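Local coordinates for protein phosphoinositol-specific phospholipase C (Pseudomonas sp., PDB 5FYP) that probably cleaves the phosphodiester bond of phosphoinositides in a calcium-dependent reaction, as a phosphoinositide-specific phospholipase C built on a TIM-barrel-type fold, at residues A164-L169 with Y255-R260; K208-P213 with V236-M241. All blocks are in the same frame, centred on the assembly; numbering follows the deposited sequence. Where two conformers were deposited one is given.

Contact 1: residues A164-L169 with Y255-R260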
ATOM      1  N   ALA A 164      -6.262  -4.457 -17.666  1.00  8.70           N
ATOM      2  CA  ALA A 164      -5.905  -3.315 -18.493  1.00  9.16           C
ATOM      3  C   ALA A 164      -5.896  -2.008 -17.710  1.00  8.17           C
ATOM      4  O   ALA A 164      -5.874  -0.918 -18.297  1.00  8.85           O
ATOM      5  CB  ALA A 164      -6.835  -3.208 -19.714  1.00 11.46           C
ATOM      6  N   LEU A 165      -5.894  -2.099 -16.381  1.00  7.62           N
ATOM      7  CA  LEU A 165      -5.760  -0.898 -15.544  1.00  7.33           C
ATOM      8  C   LEU A 165      -4.536  -0.086 -15.928  1.00  6.70           C
ATOM      9  O   LEU A 165      -4.565   1.156 -15.918  1.00  7.38           O
ATOM     10  CB  LEU A 165      -5.616  -1.276 -14.071  1.00  7.68           C
ATOM     11  CG  LEU A 165      -6.925  -1.632 -13.369  1.00  8.30           C
ATOM     12  CD1 LEU A 165      -6.622  -2.283 -12.034  1.00  9.60           C
ATOM     13  CD2 LEU A 165      -7.780  -0.385 -13.199  1.00  8.66           C
ATOM     14  N   GLN A 166      -3.431  -0.772 -16.220  1.00  6.54           N
ATOM     15  CA  GLN A 166      -2.151  -0.080 -16.374  1.00  6.14           C
ATOM     16  C   GLN A 166      -2.255   1.103 -17.314  1.00  6.20           C
ATOM     17  O   GLN A 166      -1.850   2.224 -16.985  1.00  6.55           O
ATOM     18  CB  GLN A 166      -1.118  -1.086 -16.862  1.00  6.74           C
ATOM     19  CG  GLN A 166       0.263  -0.497 -16.993  1.00  7.05           C
ATOM     20  CD  GLN A 166       1.242  -1.414 -17.693  1.00  7.33           C
ATOM     21  OE1 GLN A 166       0.893  -2.130 -18.648  1.00  9.62           O
ATOM     22  NE2 GLN A 166       2.478  -1.371 -17.274  1.00  7.41           N
ATOM     23  N   GLY A 167      -2.754   0.820 -18.506  1.00  6.55           N
ATOM     24  CA  GLY A 167      -2.907   1.850 -19.529  1.00  7.07           C
ATOM     25  C   GLY A 167      -4.240   2.562 -19.512  1.00  7.19           C
ATOM     26  O   GLY A 167      -4.314   3.748 -19.887  1.00  8.71           O
ATOM     27  N   ASN A 168      -5.310   1.891 -19.101  1.00  7.50           N
ATOM     28  CA  ASN A 168      -6.622   2.543 -19.114  1.00  7.90           C
ATOM     29  C   ASN A 168      -6.803   3.584 -18.030  1.00  7.91           C
ATOM     30  O   ASN A 168      -7.651   4.461 -18.156  1.00  9.09           O
ATOM     31  CB  ASN A 168      -7.737   1.517 -19.113  1.00  8.65           C
ATOM     32  CG  ASN A 168      -7.814   0.744 -20.423  1.00 10.12           C
ATOM     33  OD1 ASN A 168      -7.284   1.167 -21.440  1.00 13.31           O
ATOM     34  ND2 ASN A 168      -8.532  -0.345 -20.410  1.00 11.03           N
ATOM     35  N   LEU A 169      -5.969   3.538 -16.995  1.00  7.30           N
ATOM     36  CA  LEU A 169      -6.011   4.601 -15.979  1.00  7.41           C
ATOM     37  C   LEU A 169      -5.578   5.956 -16.479  1.00  8.45           C
ATOM     38  O   LEU A 169      -5.948   6.961 -15.879  1.00  8.95           O
ATOM     39  CB  LEU A 169      -5.191   4.223 -14.756  1.00  7.29           C
ATOM     40  CG  LEU A 169      -5.928   3.265 -13.800  1.00  7.60           C
ATOM     41  CD1 LEU A 169      -4.944   2.602 -12.849  1.00  7.82           C
ATOM     42  CD2 LEU A 169      -6.973   4.013 -13.014  1.00  8.94           C
ATOM     43  N   TYR A 255      -0.236   8.865 -15.362  1.00  7.64           N
ATOM     44  CA  TYR A 255      -0.969   7.624 -15.634  1.00  7.77           C
ATOM     45  C   TYR A 255      -2.052   7.305 -14.615  1.00  7.52           C
ATOM     46  O   TYR A 255      -2.678   6.241 -14.712  1.00  7.93           O
ATOM     47  CB  TYR A 255       0.002   6.422 -15.783  1.00  7.50           C
ATOM     48  CG  TYR A 255       0.396   6.179 -17.219  1.00  7.32           C
ATOM     49  CD1 TYR A 255       1.343   6.976 -17.863  1.00  7.53           C
ATOM     50  CD2 TYR A 255      -0.240   5.184 -17.958  1.00  7.59           C
ATOM     51  CE1 TYR A 255       1.627   6.743 -19.208  1.00  7.83           C
ATOM     52  CE2 TYR A 255       0.048   4.953 -19.270  1.00  7.53           C
ATOM     53  CZ  TYR A 255       0.965   5.756 -19.912  1.00  7.25           C
ATOM     54  OH  TYR A 255       1.194   5.501 -21.245  1.00  7.93           O
ATOM     55  N   SER A 256      -2.302   8.211 -13.653  1.00  7.08           N
ATOM     56  CA  SER A 256      -3.270   7.925 -12.566  1.00  7.44           C
ATOM     57  C   SER A 256      -2.925   6.633 -11.849  1.00  6.76           C
ATOM     58  O   SER A 256      -3.805   5.883 -11.426  1.00  8.11           O
ATOM     59  CB  SER A 256      -4.708   7.943 -13.037  1.00  7.81           C
ATOM     60  OG  SER A 256      -4.995   9.252 -13.520  1.00  8.96           O
ATOM     61  N   HIS A 257      -1.609   6.382 -11.684  1.00  6.76           N
ATOM     62  CA  HIS A 257      -1.163   5.323 -10.772  1.00  6.63           C
ATOM     63  C   HIS A 257      -0.750   5.958  -9.454  1.00  6.61           C
ATOM     64  O   HIS A 257      -0.146   7.023  -9.436  1.00  7.43           O
ATOM     65  CB  HIS A 257       0.064   4.590 -11.327  1.00  6.11           C
ATOM     66  CG  HIS A 257      -0.173   3.822 -12.596  1.00  6.04           C
ATOM     67  ND1 HIS A 257       0.803   3.010 -13.098  1.00  6.21           N
ATOM     68  CD2 HIS A 257      -1.196   3.749 -13.459  1.00  6.38           C
ATOM     69  CE1 HIS A 257       0.388   2.470 -14.230  1.00  6.49           C
ATOM     70  NE2 HIS A 257      -0.814   2.917 -14.484  1.00  5.99           N
ATOM     71  N   ILE A 258      -1.008   5.283  -8.333  1.00  6.46           N
ATOM     72  CA  ILE A 258      -0.622   5.828  -7.031  1.00  6.66           C
ATOM     73  C   ILE A 258       0.856   5.585  -6.809  1.00  6.72           C
ATOM     74  O   ILE A 258       1.307   4.422  -6.658  1.00  7.73           O
ATOM     75  CB  ILE A 258      -1.452   5.243  -5.890  1.00  6.78           C
ATOM     76  CG1 ILE A 258      -2.947   5.366  -6.152  1.00  7.81           C
ATOM     77  CG2 ILE A 258      -1.066   5.882  -4.568  1.00  7.24           C
ATOM     78  CD1 ILE A 258      -3.444   6.764  -6.412  1.00  8.47           C
ATOM     79  N   GLY A 259       1.636   6.666  -6.777  1.00  6.36           N
ATOM     80  CA  GLY A 259       3.085   6.589  -6.575  1.00  6.49           C
ATOM     81  C   GLY A 259       3.459   6.736  -5.135  1.00  6.62           C
ATOM     82  O   GLY A 259       2.968   7.642  -4.457  1.00  7.79           O
ATOM     83  N   ARG A 260       4.383   5.884  -4.691  1.00  6.90           N
ATOM     84  CA  ARG A 260       4.965   5.971  -3.346  1.00  6.92           C
ATOM     85  C   ARG A 260       6.467   6.136  -3.488  1.00  6.95           C
ATOM     86  O   ARG A 260       7.102   5.435  -4.281  1.00  8.17           O
ATOM     87  CB  ARG A 260       4.654   4.734  -2.529  1.00  7.64           C
ATOM     88  CG  ARG A 260       5.199   4.776  -1.108  1.00  8.53           C
ATOM     89  CD  ARG A 260       4.493   3.752  -0.218  1.00 10.48           C
ATOM     90  NE  ARG A 260       4.984   3.687   1.157  1.00 13.16           N
ATOM     91  CZ  ARG A 260       6.064   3.046   1.512  1.00 13.96           C
ATOM     92  NH1 ARG A 260       6.851   2.489   0.599  1.00 14.14           N
ATOM     93  NH2 ARG A 260       6.383   2.995   2.807  1.00 17.20           N
TER

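Contact 2: residues K208-P213 with V236-M241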
ATOM      1  N   LYS A 208      -7.185  -9.323  -4.137  1.00  8.66           N
ATOM      2  CA  LYS A 208      -7.555  -8.393  -3.065  1.00  9.16           C
ATOM      3  C   LYS A 208      -6.589  -7.256  -2.864  1.00  8.46           C
ATOM      4  O   LYS A 208      -6.920  -6.294  -2.190  1.00 10.17           O
ATOM      5  CB  LYS A 208      -7.750  -9.143  -1.743  1.00  9.84           C
ATOM      6  CG  LYS A 208      -8.853 -10.209  -1.787  1.00 11.27           C
ATOM      7  CD  LYS A 208     -10.222  -9.632  -2.112  1.00 12.05           C
ATOM      8  CE  LYS A 208     -11.338 -10.663  -1.989  1.00 13.80           C
ATOM      9  NZ  LYS A 208     -12.602 -10.152  -2.509  1.00 18.35           N
ATOM     10  N   VAL A 209      -5.414  -7.358  -3.484  1.00  8.01           N
ATOM     11  CA  VAL A 209      -4.299  -6.450  -3.218  1.00  7.50           C
ATOM     12  C   VAL A 209      -3.821  -5.855  -4.529  1.00  7.53           C
ATOM     13  O   VAL A 209      -3.719  -6.541  -5.548  1.00  8.18           O
ATOM     14  CB  VAL A 209      -3.170  -7.236  -2.492  1.00  8.80           C
ATOM     15  CG1 VAL A 209      -2.006  -6.340  -2.106  1.00  8.66           C
ATOM     16  CG2 VAL A 209      -3.699  -7.971  -1.280  1.00  9.47           C
ATOM     17  N   PHE A 210      -3.510  -4.558  -4.478  1.00  6.69           N
ATOM     18  CA  PHE A 210      -2.868  -3.837  -5.594  1.00  6.42           C
ATOM     19  C   PHE A 210      -1.377  -4.174  -5.649  1.00  6.48           C
ATOM     20  O   PHE A 210      -0.671  -3.993  -4.663  1.00  9.75           O
ATOM     21  CB  PHE A 210      -2.971  -2.321  -5.379  1.00  6.72           C
ATOM     22  CG  PHE A 210      -4.349  -1.764  -5.565  1.00  6.68           C
ATOM     23  CD1 PHE A 210      -5.278  -1.747  -4.528  1.00  7.32           C
ATOM     24  CD2 PHE A 210      -4.732  -1.229  -6.783  1.00  6.98           C
ATOM     25  CE1 PHE A 210      -6.525  -1.207  -4.711  1.00  8.54           C
ATOM     26  CE2 PHE A 210      -5.996  -0.724  -6.979  1.00  8.88           C
ATOM     27  CZ  PHE A 210      -6.898  -0.719  -5.938  1.00  7.59           C
ATOM     28  N   ILE A 211      -0.844  -4.534  -6.817  1.00  6.24           N
ATOM     29  CA  ILE A 211       0.592  -4.683  -6.949  1.00  6.49           C
ATOM     30  C   ILE A 211       1.249  -3.342  -7.287  1.00  6.22           C
ATOM     31  O   ILE A 211       0.703  -2.549  -8.047  1.00  7.62           O
ATOM     32  CB  ILE A 211       0.983  -5.765  -7.964  1.00  6.93           C
ATOM     33  CG1 ILE A 211       0.474  -5.503  -9.382  1.00  8.07           C
ATOM     34  CG2 ILE A 211       0.533  -7.138  -7.471  1.00  7.50           C
ATOM     35  CD1 ILE A 211       1.145  -6.367 -10.430  1.00  8.54           C
ATOM     36  N   SER A 212       2.407  -3.076  -6.672  1.00  5.92           N
ATOM     37  CA  SER A 212       3.094  -1.822  -6.908  1.00  5.77           C
ATOM     38  C   SER A 212       4.573  -2.089  -7.164  1.00  5.87           C
ATOM     39  O   SER A 212       5.349  -2.216  -6.220  1.00  6.81           O
ATOM     40  CB  SER A 212       2.911  -0.885  -5.729  1.00  6.52           C
ATOM     41  OG  SER A 212       3.539   0.347  -6.002  1.00  7.12           O
ATOM     42  N   PRO A 213       4.943  -2.255  -8.435  1.00  5.95           N
ATOM     43  CA  PRO A 213       6.318  -2.689  -8.729  1.00  6.35           C
ATOM     44  C   PRO A 213       7.357  -1.618  -8.485  1.00  5.73           C
ATOM     45  O   PRO A 213       7.100  -0.418  -8.604  1.00  6.20           O
ATOM     46  CB  PRO A 213       6.250  -3.060 -10.211  1.00  7.00           C
ATOM     47  CG  PRO A 213       5.136  -2.237 -10.751  1.00  7.91           C
ATOM     48  CD  PRO A 213       4.115  -2.197  -9.643  1.00  6.26           C
ATOM     49  N   VAL A 236      -1.163  -3.171 -13.204  1.00  6.48           N
ATOM     50  CA  VAL A 236      -0.445  -2.185 -12.396  1.00  6.04           C
ATOM     51  C   VAL A 236      -1.172  -0.839 -12.350  1.00  6.40           C
ATOM     52  O   VAL A 236      -1.290  -0.156 -13.364  1.00  8.01           O
ATOM     53  CB  VAL A 236       0.988  -2.024 -12.944  1.00  6.58           C
ATOM     54  CG1 VAL A 236       1.717  -0.862 -12.322  1.00  7.36           C
ATOM     55  CG2 VAL A 236       1.772  -3.320 -12.742  1.00  7.01           C
ATOM     56  N   ALA A 237      -1.548  -0.463 -11.129  1.00  5.93           N
ATOM     57  CA  ALA A 237      -2.235   0.789 -10.853  1.00  6.40           C
ATOM     58  C   ALA A 237      -1.504   1.630  -9.812  1.00  5.94           C
ATOM     59  O   ALA A 237      -2.001   2.668  -9.363  1.00  6.21           O
ATOM     60  CB  ALA A 237      -3.656   0.521 -10.377  1.00  6.53           C
ATOM     61  N   MET A 238      -0.297   1.180  -9.431  1.00  5.69           N
ATOM     62  CA  MET A 238       0.511   1.779  -8.384  1.00  5.55           C
ATOM     63  C   MET A 238       1.972   1.532  -8.721  1.00  5.74           C
ATOM     64  O   MET A 238       2.288   0.539  -9.382  1.00  6.26           O
ATOM     65  CB  MET A 238       0.208   1.170  -7.018  1.00  6.28           C
ATOM     66  CG  MET A 238      -1.217   1.418  -6.559  1.00  6.61           C
ATOM     67  SD  MET A 238      -1.284   1.235  -4.762  1.00  7.83           S
ATOM     68  CE  MET A 238      -2.998   1.627  -4.412  1.00  8.12           C
ATOM     69  N   ASN A 239       2.841   2.435  -8.275  1.00  5.67           N
ATOM     70  CA  ASN A 239       4.276   2.309  -8.542  1.00  5.78           C
ATOM     71  C   ASN A 239       5.062   2.696  -7.299  1.00  6.07           C
ATOM     72  O   ASN A 239       4.716   3.631  -6.596  1.00  7.35           O
ATOM     73  CB  ASN A 239       4.689   3.170  -9.731  1.00  6.29           C
ATOM     74  CG  ASN A 239       4.140   2.617 -11.036  1.00  6.55           C
ATOM     75  OD1 ASN A 239       3.039   2.998 -11.490  1.00  7.23           O
ATOM     76  ND2 ASN A 239       4.877   1.699 -11.629  1.00  6.17           N
ATOM     77  N   ASN A 240       6.161   1.959  -7.063  1.00  6.39           N
ATOM     78  CA  ASN A 240       6.981   2.112  -5.863  0.50  7.91           C
ATOM     79  C   ASN A 240       8.385   2.556  -6.292  1.00  7.18           C
ATOM     80  O   ASN A 240       9.047   1.906  -7.094  1.00  8.30           O
ATOM     81  CB  ASN A 240       7.039   0.846  -4.980  0.50  9.74           C
ATOM     82  CG  ASN A 240       7.245   1.138  -3.459  0.50 10.25           C
ATOM     83  OD1 ASN A 240       6.536   1.904  -2.747  0.50 14.33           O
ATOM     84  ND2 ASN A 240       8.202   0.418  -2.936  0.50 12.47           N
ATOM     85  N   MET A 241       8.822   3.664  -5.699  1.00  7.74           N
ATOM     86  CA  MET A 241      10.087   4.300  -6.051  0.50  8.38           C
ATOM     87  C   MET A 241      10.921   4.584  -4.828  1.00  8.31           C
ATOM     88  O   MET A 241      10.448   5.162  -3.861  1.00  9.16           O
ATOM     89  CB  MET A 241       9.843   5.611  -6.784  0.50  9.87           C
ATOM     90  CG  MET A 241       9.433   5.301  -8.216  0.50 10.90           C
ATOM     91  SD  MET A 241       7.710   5.173  -8.621  0.50 10.74           S
ATOM     92  CE  MET A 241       6.967   6.642  -7.748  0.50  9.03           C
TER
HETATM   93  O   HOH W   1      -1.824  -1.821  -8.684  1.00  6.85           O
HETATM   94  O   HOH W   2       3.803   1.229  -3.413  1.00  8.98           O

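Contact 1: residues A164-L169 with Y255-R260
H257 and Q166 join a short helix to the turn that leads into strand 258-262 of the TIM-barrel-type fold; 165-168 is the helical turn. The link is a hydrogen bond from H257 NE2 to Q166 O, 2.8 Å long and nearly straight at 162° about the proton. NE2 approaches the carbonyl in its plane, on a lone pair, and the oxygen lies only 7° out of the imidazole plane. The first torsion of H257 (chi1 -65°) sets the ring beside the backbone N and anti to the carbonyl carbon, with NE2 turned to the helix. At its other nitrogen, ND1 meets N239 OD1; two oxygen acceptors on one ring would favour, though they do not prove, a protonated imidazole. Y255 CB sits over the rim of one face of the H257 ring. The Q166 side chain runs out extended, its CG 4.1 Å from H257 CE1, and its amide, nearly coplanar with the imidazole, bonds G223 O. The same Q166 carbonyl also receives the edge of the Y255 ring, CD2 lying 3.5 Å from Q166 O.

The second half of the contact rests on the Schellman motif that ends helix 249-254, with S256 at positive phi. This turn points S256 CB at the other segment, 3.3 Å from L169 O, while S256 OG bonds K172 O. L169 CB is 3.2 Å from Y255 O. From there the leucine branch, with CG beside its own backbone N, reaches past S256 O until CD1 stands 4.0 Å from H257 CD2, obliquely to the ring.

Contact 2: residues K208-P213 with V236-M241
P213 and N240 supply the direct backbone bond between 208-213 and 236-241: N240 N donates to P213 O over 3.0 Å at 163°, from above the carbonyl plane. The touching parts run at 60° to each other, their CA atoms closing from F210-A237 to 4.6 Å at S212-N239. Water 1 accepts from A237 N and donates to I211 O, at the edge of the F210 ring and in its plane. Water 2 accepts from S212 OG, whose chi1 of -178° carries the hydroxyl anti to its own N; in the conformer of N240 given, it also donates to N240 OD1. M238 O, buried with no hydrogen-bond donor, is approached instead by carbon: S212 CA-H points at it (CA to O 3.5 Å) and P213 CD lies 3.3 Å from it.

Apolar contacts fill the rest. The extended M238 chain crosses F210 at about a right angle, bringing CE over one face toward the rim, 4.1 Å from the ring centroid. This is a CH-pi contact; SD sits obliquely at 5.1 Å from the same centroid, completing a Met-aromatic pair. A237 CB meets the ring edge at F210 CD2. V236 divides its two methyls: CG2 touches I211 CD1 at 3.9 Å, and CG1 packs on P213 CD at 3.8 Å.

Strands 210-211 and 238-242 are each outermost in a separate sheet, hydrogen-bonded to 184-189 and 258-262. One direct bond, one firm water bridge, one conformer-dependent bridge and side-chain packing across this seam are consistent with an incompletely closed, distorted TIM barrel, as known in bacterial PI-PLCs.

In the fold
Along the chain the four segments run 164-169, 208-213, 236-241, 255-260, and contact 2 thus falls wholly between the halves of contact 1. The two centres are 9 Å apart, contact 2 deeper at 7 Å from the chain centre and contact 1 at 14 Å. Neighbouring parallel strands 238-242 and 258-262 tie them: R260 O lies 2.8 Å from M241 N, a probable hydrogen bond. Contact 1 packs a helix against the turn that leads into strand 258-262, while contact 2 joins strand 238-242 to the other sheet. The far ends of both strands approach the metal site: R260 forms a salt bridge with the calcium ligand E48, and the N240 side chain is about 8 Å from the bound calcium ion.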